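Side-chain contacts in beta-lactamase (PDB 6NHS), which probably hydrolyses beta-lactam antibiotics through an acyl-enzyme intermediate, as serine beta-lactamases of class D do: residues Phe178-Arg181 against Thr182-Leu185; Pro145-Ile148 against Asp149-Trp152; Leu86-Asp89 against Gly90-Gln94; Leu157-Pro161 against Lys162-Glu166. All blocks are in the same frame, centred on the assembly; numbering follows the deposited sequence.

Three of the four contacts organise the start of a helix or the turn leading to it. Contact 4 is the buried one, at the head of helix 161-172 against the central sheet. Contact 1 is an N-cap of the same kind, but only partly buried, with charged side chains and a bound formate beside it. Contact 2, also partly buried, is a turn before the short helix 151-154 and relies on aromatic rings rather than capping hydroxyls; it touches contact 4 through Phe151 and Trp152 against Leu157. Contact 3 lies on the surface, with no helix, and is held by a salt bridge and an indole. Its centre is about 30 Å from that of contact 4.

Contact 1. Residues Phe178-Arg181 against Thr182-Leu185; sequences FSQR and TLDL. With FMT (formic acid), chain I.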
loop_
_atom_site.group_PDB
_atom_site.type_symbol
_atom_site.label_atom_id
_atom_site.label_comp_id
_atom_site.label_asym_id
_atom_site.label_seq_id
_atom_site.Cartn_x
_atom_site.Cartn_y
_atom_site.Cartn_z
ATOM N N PHE A 178 12.612 11.369 -3.894
ATOM C CA PHE A 178 13.081 10.157 -4.548
ATOM C C PHE A 178 13.443 10.475 -5.990
ATOM O O PHE A 178 12.750 11.245 -6.663
ATOM C CB PHE A 178 12.024 9.032 -4.493
ATOM C CG PHE A 178 11.542 8.732 -3.101
ATOM C CD1 PHE A 178 12.401 8.181 -2.158
ATOM C CD2 PHE A 178 10.238 9.025 -2.725
ATOM C CE1 PHE A 178 11.967 7.921 -0.875
ATOM C CE2 PHE A 178 9.792 8.751 -1.442
ATOM C CZ PHE A 178 10.659 8.203 -0.514
ATOM N N SER A 179 14.544 9.891 -6.450
ATOM C CA SER A 179 15.006 10.111 -7.810
ATOM C C SER A 179 14.038 9.492 -8.811
ATOM O O SER A 179 13.248 8.602 -8.481
ATOM C CB SER A 179 16.393 9.505 -8.003
ATOM O OG SER A 179 16.305 8.088 -7.989
ATOM N N GLN A 180 14.123 9.966 -10.060
ATOM C CA GLN A 180 13.301 9.400 -11.129
ATOM C C GLN A 180 13.536 7.899 -11.276
ATOM O O GLN A 180 12.598 7.137 -11.547
ATOM C CB GLN A 180 13.588 10.116 -12.449
ATOM C CG GLN A 180 12.649 9.719 -13.585
ATOM C CD GLN A 180 11.203 10.084 -13.294
ATOM O OE1 GLN A 180 10.880 11.251 -13.093
ATOM N NE2 GLN A 180 10.330 9.083 -13.255
ATOM N N ARG A 181 14.782 7.454 -11.104
ATOM C CA ARG A 181 15.070 6.024 -11.156
ATOM C C ARG A 181 14.304 5.273 -10.075
ATOM O O ARG A 181 13.691 4.233 -10.338
ATOM C CB ARG A 181 16.574 5.792 -11.014
ATOM C CG ARG A 181 16.985 4.329 -10.901
ATOM C CD ARG A 181 18.474 4.223 -10.603
ATOM N NE ARG A 181 18.936 2.837 -10.591
ATOM C CZ ARG A 181 18.935 2.055 -9.516
ATOM N NH1 ARG A 181 18.495 2.517 -8.352
ATOM N NH2 ARG A 181 19.373 0.808 -9.605
ATOM N N THR A 182 14.336 5.785 -8.843
ATOM C CA THR A 182 13.594 5.159 -7.752
ATOM C C THR A 182 12.105 5.099 -8.068
ATOM O O THR A 182 11.459 4.062 -7.876
ATOM C CB THR A 182 13.829 5.923 -6.447
ATOM O OG1 THR A 182 15.214 5.855 -6.092
ATOM C CG2 THR A 182 12.992 5.326 -5.320
ATOM N N LEU A 183 11.544 6.209 -8.560
ATOM C CA LEU A 183 10.123 6.237 -8.908
ATOM C C LEU A 183 9.801 5.217 -9.990
ATOM O O LEU A 183 8.804 4.492 -9.897
ATOM C CB LEU A 183 9.719 7.635 -9.381
ATOM C CG LEU A 183 9.961 8.815 -8.446
ATOM C CD1 LEU A 183 9.484 10.113 -9.094
ATOM C CD2 LEU A 183 9.272 8.581 -7.112
ATOM N N ASP A 184 10.620 5.177 -11.047
ATOM C CA ASP A 184 10.377 4.247 -12.144
ATOM C C ASP A 184 10.349 2.806 -11.653
ATOM O O ASP A 184 9.491 2.016 -12.067
ATOM C CB ASP A 184 11.457 4.402 -13.221
ATOM C CG ASP A 184 11.321 5.686 -14.021
ATOM O OD1 ASP A 184 10.276 6.361 -13.923
ATOM O OD2 ASP A 184 12.276 6.017 -14.748
ATOM N N LEU A 185 11.287 2.437 -10.779
ATOM C CA LEU A 185 11.348 1.053 -10.316
ATOM C C LEU A 185 10.137 0.710 -9.459
ATOM O O LEU A 185 9.512 -0.340 -9.647
ATOM C CB LEU A 185 12.649 0.812 -9.545
ATOM C CG LEU A 185 13.934 0.892 -10.369
ATOM C CD1 LEU A 185 15.162 0.808 -9.463
ATOM C CD2 LEU A 185 13.961 -0.206 -11.423
HETATM C C FMT I . 18.414 5.529 -6.763
HETATM O O1 FMT I . 17.565 4.827 -7.321
HETATM O O2 FMT I . 18.662 6.700 -7.063
#
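Ser179 OG accepts the backbone N-H of Thr182 at 3.1 Å, nearly straight at 167°. A chi1 of 70° sets this hydroxyl between the backbone N and the carbonyl carbon, turned back over the first helical turn. OG also donates to formate O2 at 2.9 Å, while Arg181 NH1 meets formate O1 at 2.7 Å in the plane of its guanidinium. Thr182 OG1 stands 2.8 Å from the same formate O1, but Glu75 also bonds this hydroxyl, so the formate bond is not settled. Over one guanidinium face of Arg181 lies Leu185 CD1, 3.9 Å from NH1. Ser179 is thus the N-cap of helix 180-189, and the residues flanking the cap make a hydrophobic staple: Phe178 CB touches Leu183 CD2 at 3.8 Å. On the exposed side, Gln180 bends at chi2 (63°) and its NE2 donates to Asp184 OD1 at 2.8 Å, approaching from above the carboxylate plane; Lys174 NZ bonds Gln180 OE1. Farther out, helix 65-76 backs the turn: Glu75 takes the Ser179 backbone N-H as well, and Phe178 and Thr182 both rest on Leu71. Arg181 NH2 is bonded to the carbonyl of Ser80.

Contact 2. Residues Pro145-Ile148 against Asp149-Trp152; sequences PEQI and DRFW
Phe151 lays one edge of its ring along the carbonyls of the turn before it. Its CB starts 3.6 Å from Gln147 O, and with chi1 at 59° the ring folds back over the preceding residues. CD2 sits between two oxygens, 3.4 Å from both Gln147 O and Ile148 O. One atom further, CE2 reaches Ile148 O at 3.2 Å and Ile148 CD1 at 4.1 Å, the two side chains running alongside and pointing the same way. Over the centre of the Phe151 ring stands Trp152 CE3, and Trp152 CZ3 brings its own edge within 3.5 Å of Ile148 O. That oxygen is buried with no hydrogen-bond partner; the rims of two aromatic rings, whose C-H groups carry slight positive charge, face it and may partly offset the missing bond. The backbone makes a type I turn, closed by Arg150 N donating to Gln147 O at 3.0 Å. The Arg150 guanidinium lays one face over Glu146 O and Gln147 CG. Asp149 pairs with Arg121, and the ring of Phe65 stacks on Trp152. Trp152 lies near, without touching, the probable SxxK motif (Ser63, Lys66), like the omega-loop tryptophan beside the catalytic lysine of class D enzymes.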
loop_
_atom_site.group_PDB
_atom_site.type_symbol
_atom_site.label_atom_id
_atom_site.label_comp_id
_atom_site.label_asym_id
_atom_site.label_seq_id
_atom_site.Cartn_x
_atom_site.Cartn_y
_atom_site.Cartn_z
ATOM N N PRO A 145 14.199 2.514 18.178
ATOM C CA PRO A 145 15.069 1.719 17.293
ATOM C C PRO A 145 14.801 0.225 17.359
ATOM O O PRO A 145 14.953 -0.472 16.348
ATOM C CB PRO A 145 16.478 2.064 17.794
ATOM C CG PRO A 145 16.338 3.441 18.363
ATOM C CD PRO A 145 14.966 3.492 18.974
ATOM N N GLU A 146 14.385 -0.287 18.519
ATOM C CA GLU A 146 14.100 -1.709 18.663
ATOM C C GLU A 146 12.873 -2.150 17.877
ATOM O O GLU A 146 12.682 -3.355 17.684
ATOM C CB GLU A 146 13.922 -2.057 20.144
ATOM C CG GLU A 146 15.194 -1.923 20.981
ATOM C CD GLU A 146 15.606 -0.475 21.237
ATOM O OE1 GLU A 146 16.821 -0.219 21.381
ATOM O OE2 GLU A 146 14.723 0.408 21.290
ATOM N N GLN A 147 12.043 -1.213 17.421
ATOM C CA GLN A 147 10.862 -1.526 16.628
ATOM C C GLN A 147 11.095 -1.345 15.131
ATOM O O GLN A 147 10.128 -1.315 14.365
ATOM C CB GLN A 147 9.680 -0.658 17.083
ATOM C CG GLN A 147 9.227 -0.926 18.520
ATOM C CD GLN A 147 8.239 0.115 19.042
ATOM O OE1 GLN A 147 8.616 1.239 19.358
ATOM N NE2 GLN A 147 6.973 -0.264 19.136
ATOM N N ILE A 148 12.357 -1.246 14.700
ATOM C CA ILE A 148 12.671 -0.849 13.327
ATOM C C ILE A 148 12.128 -1.848 12.306
ATOM O O ILE A 148 11.851 -1.480 11.157
ATOM C CB ILE A 148 14.197 -0.642 13.167
ATOM C CG1 ILE A 148 14.536 -0.065 11.786
ATOM C CG2 ILE A 148 14.969 -1.950 13.407
ATOM C CD1 ILE A 148 13.886 1.297 11.507
ATOM N N ASP A 149 11.947 -3.113 12.693
ATOM C CA ASP A 149 11.470 -4.122 11.753
ATOM C C ASP A 149 10.013 -4.510 11.982
ATOM O O ASP A 149 9.567 -5.537 11.456
ATOM C CB ASP A 149 12.361 -5.367 11.802
ATOM C CG ASP A 149 12.356 -6.037 13.158
ATOM O OD1 ASP A 149 11.831 -5.436 14.114
ATOM O OD2 ASP A 149 12.880 -7.167 13.267
ATOM N N ARG A 150 9.253 -3.718 12.744
ATOM C CA ARG A 150 7.852 -4.063 12.959
ATOM C C ARG A 150 6.928 -2.871 13.171
ATOM O O ARG A 150 5.733 -3.092 13.392
ATOM C CB ARG A 150 7.734 -5.022 14.154
ATOM C CG ARG A 150 8.233 -4.461 15.477
ATOM C CD ARG A 150 8.039 -5.480 16.592
ATOM N NE ARG A 150 9.254 -5.708 17.370
ATOM C CZ ARG A 150 9.413 -5.338 18.637
ATOM N NH1 ARG A 150 8.429 -4.726 19.283
ATOM N NH2 ARG A 150 10.555 -5.589 19.263
ATOM N N PHE A 151 7.412 -1.627 13.091
ATOM C CA PHE A 151 6.569 -0.491 13.460
ATOM C C PHE A 151 5.346 -0.359 12.556
ATOM O O PHE A 151 4.326 0.193 12.980
ATOM C CB PHE A 151 7.380 0.807 13.449
ATOM C CG PHE A 151 8.006 1.135 12.115
ATOM C CD1 PHE A 151 7.298 1.845 11.156
ATOM C CD2 PHE A 151 9.310 0.741 11.829
ATOM C CE1 PHE A 151 7.874 2.151 9.927
ATOM C CE2 PHE A 151 9.896 1.052 10.606
ATOM C CZ PHE A 151 9.176 1.752 9.653
ATOM N N TRP A 152 5.417 -0.855 11.320
ATOM C CA TRP A 152 4.280 -0.768 10.410
ATOM C C TRP A 152 3.348 -1.970 10.518
ATOM O O TRP A 152 2.252 -1.942 9.947
ATOM C CB TRP A 152 4.764 -0.616 8.959
ATOM C CG TRP A 152 5.444 -1.836 8.409
ATOM C CD1 TRP A 152 4.864 -2.825 7.671
ATOM C CD2 TRP A 152 6.826 -2.205 8.560
ATOM N NE1 TRP A 152 5.793 -3.784 7.352
ATOM C CE2 TRP A 152 7.006 -3.430 7.884
ATOM C CE3 TRP A 152 7.925 -1.617 9.198
ATOM C CZ2 TRP A 152 8.241 -4.079 7.819
ATOM C CZ3 TRP A 152 9.155 -2.263 9.139
ATOM C CH2 TRP A 152 9.302 -3.480 8.456
#

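Contact 3. Residues Leu86-Asp89 against Gly90-Gln94; sequences LTWD and GMQRQ
An Asx turn folds the surface loop between strands 85-86 and 102-103: Asp89 OD1 accepts the backbone N-H of Met91, a selenomethionine here, at 2.9 Å. A chi1 of 63° lifts the Asp89 carboxylate over the chain that follows. Arg93 grips it end-on with two nitrogens, NH2 meeting OD2 at 2.8 Å and NH1 meeting OD1 at 2.9 Å, both on the syn side. The carboxylate and guanidinium planes are 22° apart, a slightly twisted end-on pair. Met91 N and Arg93 NH1 come to Asp89 OD1 from opposite faces of the carboxylate. The selenium of Met91 lies 3.4 Å from Asp89 OD2. Trp88 packs its indole against the turn. Gly90 CA stands over its six-membered ring, 3.5 Å from the centroid and 17° off the normal, a CH-pi contact. In the indole plane, NE1 donates to Met91 O at 2.8 Å, and Gln92 OE1 borders the same edge 3.7 Å from CZ2. The Trp88 backbone N-H is bonded to Asp101, that of Arg93 to Asn99. Two donors on Asp89 OD1 and a paired OD2 would probably keep this carboxylate ionised, and its bonds tie both ends of the turn together without regular secondary structure.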
loop_
_atom_site.group_PDB
_atom_site.type_symbol
_atom_site.label_atom_id
_atom_site.label_comp_id
_atom_site.label_asym_id
_atom_site.label_seq_id
_atom_site.Cartn_x
_atom_site.Cartn_y
_atom_site.Cartn_z
ATOM N N LEU A 86 17.795 -10.711 -2.072
ATOM C CA LEU A 86 18.041 -11.036 -0.675
ATOM C C LEU A 86 17.706 -12.508 -0.477
ATOM O O LEU A 86 16.694 -12.997 -0.996
ATOM C CB LEU A 86 17.210 -10.167 0.272
ATOM C CG LEU A 86 17.480 -8.661 0.303
ATOM C CD1 LEU A 86 16.557 -7.985 1.332
ATOM C CD2 LEU A 86 18.939 -8.359 0.611
ATOM N N THR A 87 18.559 -13.219 0.251
ATOM C CA THR A 87 18.385 -14.658 0.360
ATOM C C THR A 87 17.547 -15.027 1.580
ATOM O O THR A 87 17.602 -14.382 2.631
ATOM C CB THR A 87 19.736 -15.378 0.414
ATOM O OG1 THR A 87 20.576 -14.791 1.422
ATOM C CG2 THR A 87 20.440 -15.306 -0.943
ATOM N N TRP A 88 16.765 -16.087 1.419
ATOM C CA TRP A 88 16.003 -16.649 2.525
ATOM C C TRP A 88 16.945 -17.154 3.617
ATOM O O TRP A 88 17.989 -17.751 3.330
ATOM C CB TRP A 88 15.125 -17.776 1.972
ATOM C CG TRP A 88 14.382 -18.607 2.955
ATOM C CD1 TRP A 88 13.591 -18.171 3.972
ATOM C CD2 TRP A 88 14.310 -20.035 2.968
ATOM N NE1 TRP A 88 13.056 -19.249 4.644
ATOM C CE2 TRP A 88 13.480 -20.403 4.041
ATOM C CE3 TRP A 88 14.890 -21.044 2.186
ATOM C CZ2 TRP A 88 13.204 -21.738 4.351
ATOM C CZ3 TRP A 88 14.618 -22.372 2.500
ATOM C CH2 TRP A 88 13.780 -22.703 3.572
ATOM N N ASP A 89 16.579 -16.910 4.883
ATOM C CA ASP A 89 17.413 -17.327 6.009
ATOM C C ASP A 89 17.203 -18.782 6.421
ATOM O O ASP A 89 17.776 -19.211 7.432
ATOM C CB ASP A 89 17.184 -16.412 7.219
ATOM C CG ASP A 89 15.762 -16.480 7.760
ATOM O OD1 ASP A 89 14.938 -17.287 7.268
ATOM O OD2 ASP A 89 15.470 -15.706 8.694
ATOM N N GLY A 90 16.401 -19.551 5.686
ATOM C CA GLY A 90 16.172 -20.944 6.030
ATOM C C GLY A 90 15.072 -21.198 7.043
ATOM O O GLY A 90 14.704 -22.362 7.251
HETATM N N MSE A 91 14.535 -20.163 7.683
HETATM C CA MSE A 91 13.448 -20.348 8.635
HETATM C C MSE A 91 12.118 -20.572 7.909
HETATM O O MSE A 91 11.720 -19.771 7.062
HETATM C CB MSE A 91 13.338 -19.146 9.570
HETATM C CG MSE A 91 14.611 -18.816 10.319
HETATM SE SE MSE A 91 14.368 -17.249 11.479
HETATM C CE MSE A 91 13.071 -18.026 12.706
ATOM N N GLN A 92 11.439 -21.669 8.233
ATOM C CA GLN A 92 10.166 -21.984 7.590
ATOM C C GLN A 92 9.093 -21.035 8.109
ATOM O O GLN A 92 8.714 -21.097 9.283
ATOM C CB GLN A 92 9.787 -23.439 7.851
ATOM C CG GLN A 92 9.291 -24.183 6.617
ATOM C CD GLN A 92 10.404 -24.473 5.625
ATOM O OE1 GLN A 92 11.573 -24.561 5.998
ATOM N NE2 GLN A 92 10.045 -24.621 4.354
ATOM N N ARG A 93 8.605 -20.148 7.248
ATOM C CA ARG A 93 7.561 -19.215 7.634
ATOM C C ARG A 93 6.217 -19.686 7.077
ATOM O O ARG A 93 6.112 -20.750 6.461
ATOM C CB ARG A 93 7.928 -17.793 7.191
ATOM C CG ARG A 93 9.080 -17.201 8.002
ATOM C CD ARG A 93 9.453 -15.794 7.571
ATOM N NE ARG A 93 10.573 -15.295 8.366
ATOM C CZ ARG A 93 11.850 -15.574 8.120
ATOM N NH1 ARG A 93 12.181 -16.345 7.091
ATOM N NH2 ARG A 93 12.800 -15.081 8.907
ATOM N N GLN A 94 5.183 -18.861 7.271
ATOM C CA GLN A 94 3.803 -19.327 7.132
ATOM C C GLN A 94 3.462 -19.716 5.697
ATOM O O GLN A 94 2.748 -20.699 5.473
ATOM C CB GLN A 94 2.844 -18.248 7.635
ATOM C CG GLN A 94 1.386 -18.673 7.678
ATOM C CD GLN A 94 0.474 -17.553 8.153
ATOM O OE1 GLN A 94 0.896 -16.400 8.270
ATOM N NE2 GLN A 94 -0.780 -17.888 8.430
#

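Contact 4. Residues Leu157-Pro161 against Lys162-Glu166; sequences LQITP and KQQIE
Thr160 and Gln163 exchange reciprocal hydrogen bonds. Thr160 OG1 accepts the backbone N-H of Gln163 at 3.0 Å, with an angle of 155°, and Gln163 OE1 accepts the backbone N-H of Thr160 at 3.1 Å. The first bond depends on chi1 of Thr160, 76°, which swings OG1 back to the helix end. In the second, the Thr160 N-H approaches from above the amide plane of Gln163 and not on a lone pair. The Gln163 chain runs extended beyond CG, crosses the Thr160 side chain, and brings its CG to 3.3 Å from OG1. Together these bonds make a capping box, with Thr160 as the N-cap of helix 161-172 and Pro161 the first helical residue. Two regular backbone bonds continue the helix: Gln164 N to Thr160 O at 3.0 Å and Ile165 N to Pro161 O at 3.1 Å.

The packing contacts come from Ile159, just before the cap. Its CG1 packs against Gln163 CB at 3.6 Å, the two chains running antiparallel past one another. Its CG2 lies against the amide of Gln164, 3.5 Å from NE2, and its CD1 touches the aliphatic Gln164 CG at 3.9 Å; here the two chains lie roughly perpendicular. Gln164 NE2 is held in turn by Thr64 OG1, within the probable SxxK motif of Ser63 and Lys66. Behind the cap, Ile159, Pro161 and Gln164 all rest on Trp216 of strand 213-223, while Pro161 and Ile165 reach Ala231 of strand 226-236.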
loop_
_atom_site.group_PDB
_atom_site.type_symbol
_atom_site.label_atom_id
_atom_site.label_comp_id
_atom_site.label_asym_id
_atom_site.label_seq_id
_atom_site.Cartn_x
_atom_site.Cartn_y
_atom_site.Cartn_z
ATOM N N LEU A 157 3.161 3.073 13.988
ATOM C CA LEU A 157 2.829 3.750 12.737
ATOM C C LEU A 157 1.397 3.441 12.320
ATOM O O LEU A 157 0.985 2.277 12.282
ATOM C CB LEU A 157 3.791 3.337 11.622
ATOM C CG LEU A 157 3.575 4.054 10.286
ATOM C CD1 LEU A 157 3.768 5.565 10.469
ATOM C CD2 LEU A 157 4.516 3.513 9.201
ATOM N N GLN A 158 0.632 4.488 12.014
ATOM C CA GLN A 158 -0.710 4.331 11.469
ATOM C C GLN A 158 -0.910 5.347 10.351
ATOM O O GLN A 158 -0.158 6.318 10.224
ATOM C CB GLN A 158 -1.783 4.492 12.553
ATOM C CG GLN A 158 -1.693 3.465 13.685
ATOM C CD GLN A 158 -2.814 3.622 14.693
ATOM O OE1 GLN A 158 -3.984 3.604 14.337
ATOM N NE2 GLN A 158 -2.458 3.786 15.958
ATOM N N ILE A 159 -1.933 5.109 9.530
ATOM C CA ILE A 159 -2.212 5.975 8.390
ATOM C C ILE A 159 -3.703 5.911 8.081
ATOM O O ILE A 159 -4.348 4.874 8.255
ATOM C CB ILE A 159 -1.344 5.574 7.168
ATOM C CG1 ILE A 159 -1.438 6.614 6.054
ATOM C CG2 ILE A 159 -1.735 4.178 6.642
ATOM C CD1 ILE A 159 -0.379 6.446 5.000
ATOM N N THR A 160 -4.264 7.055 7.642
ATOM C CA THR A 160 -5.653 7.103 7.209
ATOM C C THR A 160 -5.747 6.832 5.712
ATOM O O THR A 160 -4.768 6.985 4.980
ATOM C CB THR A 160 -6.264 8.474 7.515
ATOM O OG1 THR A 160 -5.792 9.422 6.551
ATOM C CG2 THR A 160 -5.893 8.950 8.934
ATOM N N PRO A 161 -6.917 6.428 5.218
ATOM C CA PRO A 161 -7.063 6.289 3.755
ATOM C C PRO A 161 -6.789 7.586 3.005
ATOM O O PRO A 161 -6.155 7.555 1.944
ATOM C CB PRO A 161 -8.517 5.821 3.592
ATOM C CG PRO A 161 -8.840 5.138 4.887
ATOM C CD PRO A 161 -8.088 5.913 5.949
ATOM N N LYS A 162 -7.241 8.729 3.541
ATOM C CA LYS A 162 -6.908 10.024 2.946
ATOM C C LYS A 162 -5.401 10.222 2.825
ATOM O O LYS A 162 -4.916 10.733 1.810
ATOM C CB LYS A 162 -7.517 11.164 3.773
ATOM C CG LYS A 162 -8.954 11.487 3.437
ATOM C CD LYS A 162 -9.459 12.651 4.274
ATOM C CE LYS A 162 -10.770 13.174 3.743
ATOM N NZ LYS A 162 -11.303 14.251 4.610
ATOM N N GLN A 163 -4.645 9.837 3.859
ATOM C CA GLN A 163 -3.193 10.004 3.825
ATOM C C GLN A 163 -2.528 9.024 2.862
ATOM O O GLN A 163 -1.470 9.334 2.298
ATOM C CB GLN A 163 -2.620 9.863 5.239
ATOM C CG GLN A 163 -2.996 11.040 6.174
ATOM C CD GLN A 163 -2.759 10.725 7.638
ATOM O OE1 GLN A 163 -2.499 9.575 8.006
ATOM N NE2 GLN A 163 -2.846 11.747 8.487
ATOM N N GLN A 164 -3.119 7.843 2.656
ATOM C CA GLN A 164 -2.634 6.974 1.585
ATOM C C GLN A 164 -2.750 7.675 0.239
ATOM O O GLN A 164 -1.804 7.678 -0.558
ATOM C CB GLN A 164 -3.404 5.651 1.583
ATOM C CG GLN A 164 -3.219 4.811 2.852
ATOM C CD GLN A 164 -2.122 3.774 2.720
ATOM O OE1 GLN A 164 -1.186 3.938 1.935
ATOM N NE2 GLN A 164 -2.232 2.693 3.493
ATOM N N ILE A 165 -3.909 8.292 -0.018
ATOM C CA ILE A 165 -4.126 9.034 -1.259
ATOM C C ILE A 165 -3.098 10.152 -1.399
ATOM O O ILE A 165 -2.448 10.297 -2.441
ATOM C CB ILE A 165 -5.560 9.593 -1.302
ATOM C CG1 ILE A 165 -6.589 8.462 -1.262
ATOM C CG2 ILE A 165 -5.762 10.459 -2.537
ATOM C CD1 ILE A 165 -6.657 7.680 -2.528
ATOM N N GLU A 166 -2.948 10.969 -0.351
ATOM C CA GLU A 166 -2.018 12.093 -0.416
ATOM C C GLU A 166 -0.605 11.621 -0.733
ATOM O O GLU A 166 0.078 12.203 -1.583
ATOM C CB GLU A 166 -2.054 12.872 0.904
ATOM C CG GLU A 166 -0.866 13.783 1.132
ATOM C CD GLU A 166 -0.995 15.127 0.452
ATOM O OE1 GLU A 166 -1.695 15.224 -0.581
ATOM O OE2 GLU A 166 -0.396 16.097 0.965
#